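Local coordinates for protein immunomodulatory active chitinase (Trichuris suis, PDB 6G9C) that probably hydrolyses chitin as a glycosyl hydrolase family 18 enzyme, and shows immunomodulatory properties in inflammatory lung disease, at residues S134-F139 with A172-V177. Numbering follows the deposited sequence.
Sequences SSLVSF and AKFEEV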
ATOM      1  N   SER A 134       9.781 -20.829   6.945  1.00 40.20           N
ATOM      2  CA  SER A 134      10.517 -19.629   7.349  1.00 39.57           C
ATOM      3  C   SER A 134      10.879 -18.778   6.139  1.00 43.37           C
ATOM      4  O   SER A 134      10.748 -17.547   6.170  1.00 38.43           O
ATOM      5  CB  SER A 134      11.781 -20.006   8.119  1.00 42.62           C
ATOM      6  OG  SER A 134      11.455 -20.581   9.371  1.00 52.82           O
ATOM      7  N   SER A 135      11.338 -19.424   5.064  1.00 40.10           N
ATOM      8  CA  SER A 135      11.659 -18.706   3.835  1.00 41.96           C
ATOM      9  C   SER A 135      10.425 -18.033   3.250  1.00 35.63           C
ATOM     10  O   SER A 135      10.484 -16.885   2.797  1.00 36.84           O
ATOM     11  CB  SER A 135      12.271 -19.672   2.823  1.00 42.23           C
ATOM     12  OG  SER A 135      12.617 -18.995   1.630  1.00 42.16           O
ATOM     13  N   LEU A 136       9.299 -18.739   3.244  1.00 36.65           N
ATOM     14  CA  LEU A 136       8.079 -18.202   2.653  1.00 33.44           C
ATOM     15  C   LEU A 136       7.552 -17.015   3.452  1.00 32.11           C
ATOM     16  O   LEU A 136       7.181 -15.978   2.883  1.00 33.16           O
ATOM     17  CB  LEU A 136       7.037 -19.313   2.582  1.00 34.85           C
ATOM     18  CG  LEU A 136       5.622 -18.858   2.283  1.00 29.58           C
ATOM     19  CD1 LEU A 136       5.540 -18.375   0.836  1.00 30.77           C
ATOM     20  CD2 LEU A 136       4.619 -19.966   2.547  1.00 33.56           C
ATOM     21  N   VAL A 137       7.516 -17.149   4.781  1.00 33.89           N
ATOM     22  CA  VAL A 137       6.978 -16.079   5.620  1.00 37.36           C
ATOM     23  C   VAL A 137       7.783 -14.804   5.435  1.00 38.35           C
ATOM     24  O   VAL A 137       7.218 -13.702   5.311  1.00 36.49           O
ATOM     25  CB  VAL A 137       6.935 -16.525   7.092  1.00 47.75           C
ATOM     26  CG1 VAL A 137       7.024 -15.328   8.005  1.00 57.98           C
ATOM     27  CG2 VAL A 137       5.660 -17.289   7.354  1.00 44.44           C
ATOM     28  N   SER A 138       9.109 -14.938   5.360  1.00 33.53           N
ATOM     29  CA  SER A 138       9.958 -13.780   5.101  1.00 35.43           C
ATOM     30  C   SER A 138       9.649 -13.169   3.739  1.00 38.01           C
ATOM     31  O   SER A 138       9.507 -11.947   3.616  1.00 38.20           O
ATOM     32  CB  SER A 138      11.432 -14.176   5.198  1.00 36.20           C
ATOM     33  OG  SER A 138      11.739 -14.656   6.497  1.00 45.10           O
ATOM     34  N   PHE A 139       9.529 -14.008   2.707  1.00 35.72           N
ATOM     35  CA  PHE A 139       9.275 -13.504   1.360  1.00 37.37           C
ATOM     36  C   PHE A 139       7.929 -12.801   1.282  1.00 31.99           C
ATOM     37  O   PHE A 139       7.805 -11.756   0.633  1.00 36.32           O
ATOM     38  CB  PHE A 139       9.332 -14.654   0.348  1.00 30.50           C
ATOM     39  CG  PHE A 139       9.423 -14.203  -1.084  1.00 32.84           C
ATOM     40  CD1 PHE A 139      10.644 -13.859  -1.642  1.00 39.49           C
ATOM     41  CD2 PHE A 139       8.281 -14.131  -1.879  1.00 34.50           C
ATOM     42  CE1 PHE A 139      10.729 -13.449  -2.976  1.00 37.94           C
ATOM     43  CE2 PHE A 139       8.354 -13.718  -3.213  1.00 35.31           C
ATOM     44  CZ  PHE A 139       9.575 -13.376  -3.762  1.00 36.79           C
ATOM     45  N   ALA A 172      -0.060 -22.500  11.459  1.00 31.56           N
ATOM     46  CA  ALA A 172       0.498 -22.242  12.783  1.00 37.38           C
ATOM     47  C   ALA A 172       1.534 -21.126  12.732  1.00 36.39           C
ATOM     48  O   ALA A 172       1.560 -20.249  13.609  1.00 33.93           O
ATOM     49  CB  ALA A 172       1.118 -23.523  13.356  1.00 37.54           C
ATOM     50  N   LYS A 173       2.417 -21.159  11.732  1.00 33.72           N
ATOM     51  CA  LYS A 173       3.413 -20.100  11.599  1.00 37.65           C
ATOM     52  C   LYS A 173       2.750 -18.763  11.320  1.00 32.86           C
ATOM     53  O   LYS A 173       3.146 -17.735  11.890  1.00 35.95           O
ATOM     54  CB  LYS A 173       4.400 -20.421  10.479  1.00 34.64           C
ATOM     55  CG  LYS A 173       5.550 -19.426  10.376  1.00 38.22           C
ATOM     56  CD  LYS A 173       6.440 -19.524  11.610  1.00 45.96           C
ATOM     57  CE  LYS A 173       7.853 -19.036  11.333  1.00 58.92           C
ATOM     58  NZ  LYS A 173       8.532 -18.474  12.538  1.00 66.54           N
ATOM     59  N   PHE A 174       1.745 -18.759  10.436  1.00 29.59           N
ATOM     60  CA  PHE A 174       1.051 -17.512  10.103  1.00 30.87           C
ATOM     61  C   PHE A 174       0.428 -16.901  11.354  1.00 33.54           C
ATOM     62  O   PHE A 174       0.503 -15.685  11.572  1.00 31.05           O
ATOM     63  CB  PHE A 174      -0.021 -17.759   9.027  1.00 29.05           C
ATOM     64  CG  PHE A 174       0.522 -17.909   7.611  1.00 28.22           C
ATOM     65  CD1 PHE A 174       1.889 -17.978   7.364  1.00 27.07           C
ATOM     66  CD2 PHE A 174      -0.349 -17.967   6.523  1.00 27.27           C
ATOM     67  CE1 PHE A 174       2.374 -18.109   6.062  1.00 29.93           C
ATOM     68  CE2 PHE A 174       0.134 -18.105   5.222  1.00 30.80           C
ATOM     69  CZ  PHE A 174       1.497 -18.184   4.997  1.00 29.93           C
ATOM     70  N   GLU A 175      -0.163 -17.739  12.209  1.00 36.30           N
ATOM     71  CA  GLU A 175      -0.744 -17.242  13.455  1.00 37.53           C
ATOM     72  C   GLU A 175       0.327 -16.689  14.387  1.00 37.56           C
ATOM     73  O   GLU A 175       0.123 -15.656  15.038  1.00 37.33           O
ATOM     74  CB  GLU A 175      -1.536 -18.364  14.135  1.00 43.03           C
ATOM     75  CG  GLU A 175      -2.825 -18.696  13.385  1.00 40.45           C
ATOM     76  CD  GLU A 175      -3.477 -19.976  13.851  1.00 48.34           C
ATOM     77  OE1 GLU A 175      -2.792 -20.806  14.487  1.00 49.54           O
ATOM     78  OE2 GLU A 175      -4.679 -20.155  13.571  1.00 51.19           O
ATOM     79  N   GLU A 176       1.473 -17.370  14.475  1.00 36.66           N
ATOM     80  CA  GLU A 176       2.552 -16.896  15.337  1.00 39.15           C
ATOM     81  C   GLU A 176       3.148 -15.596  14.801  1.00 37.73           C
ATOM     82  O   GLU A 176       3.469 -14.678  15.570  1.00 35.99           O
ATOM     83  CB  GLU A 176       3.622 -17.983  15.458  1.00 47.30           C
ATOM     84  CG  GLU A 176       4.899 -17.567  16.176  1.00 64.14           C
ATOM     85  CD  GLU A 176       6.154 -18.125  15.506  1.00 76.04           C
ATOM     86  OE1 GLU A 176       6.902 -17.339  14.877  1.00 77.40           O
ATOM     87  OE2 GLU A 176       6.385 -19.352  15.597  1.00 72.86           O
ATOM     88  N   VAL A 177       3.309 -15.508  13.486  1.00 31.91           N
ATOM     89  CA  VAL A 177       3.829 -14.284  12.881  1.00 39.07           C
ATOM     90  C   VAL A 177       2.891 -13.116  13.154  1.00 33.54           C
ATOM     91  O   VAL A 177       3.336 -12.001  13.466  1.00 35.21           O
ATOM     92  CB  VAL A 177       4.067 -14.507  11.377  1.00 41.17           C
ATOM     93  CG1 VAL A 177       4.225 -13.188  10.634  1.00 39.81           C
ATOM     94  CG2 VAL A 177       5.296 -15.386  11.190  1.00 39.94           C
TER
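The Phe174 ring is met at its edge, near its own plane, by Val137, whose CG2 lies 3.6 Å from CE1 of Phe174; Leu136 approaches the same ring obliquely, its CD2 4.4 Å from the ring CZ. With CG anti to the carbonyl carbon (chi1 -77°), the ring projects away from its own helix and slides past Val137, the two side chains running in opposite directions. The two methyls of Val137 divide the work. CG2 also rests 3.7 Å from CG of Lys173, while CG1 meets CG2 of Val177 tip to tip at 3.6 Å. No hydrogen bond links 134-139 with 172-177; burial of apolar groups joins them. The Lys173 chain bends at chi2 (67°), its CE coming near Ser134 OG and its NZ entering a salt bridge with Glu176 OE1 (3.1 Å), one turn on. The axes of 134-139 and 172-177 approach to 10.9 Å at 46°; their parent helices, 126-142 and 160-181, belong to the outer helical layer of the TIM barrel characteristic of this family. Beneath them, Leu136 and Phe174 both pack on Phe148 of barrel strand 147-151, while Thr181 of the second subunit packs on Val137 and Val177 at the dimer interface.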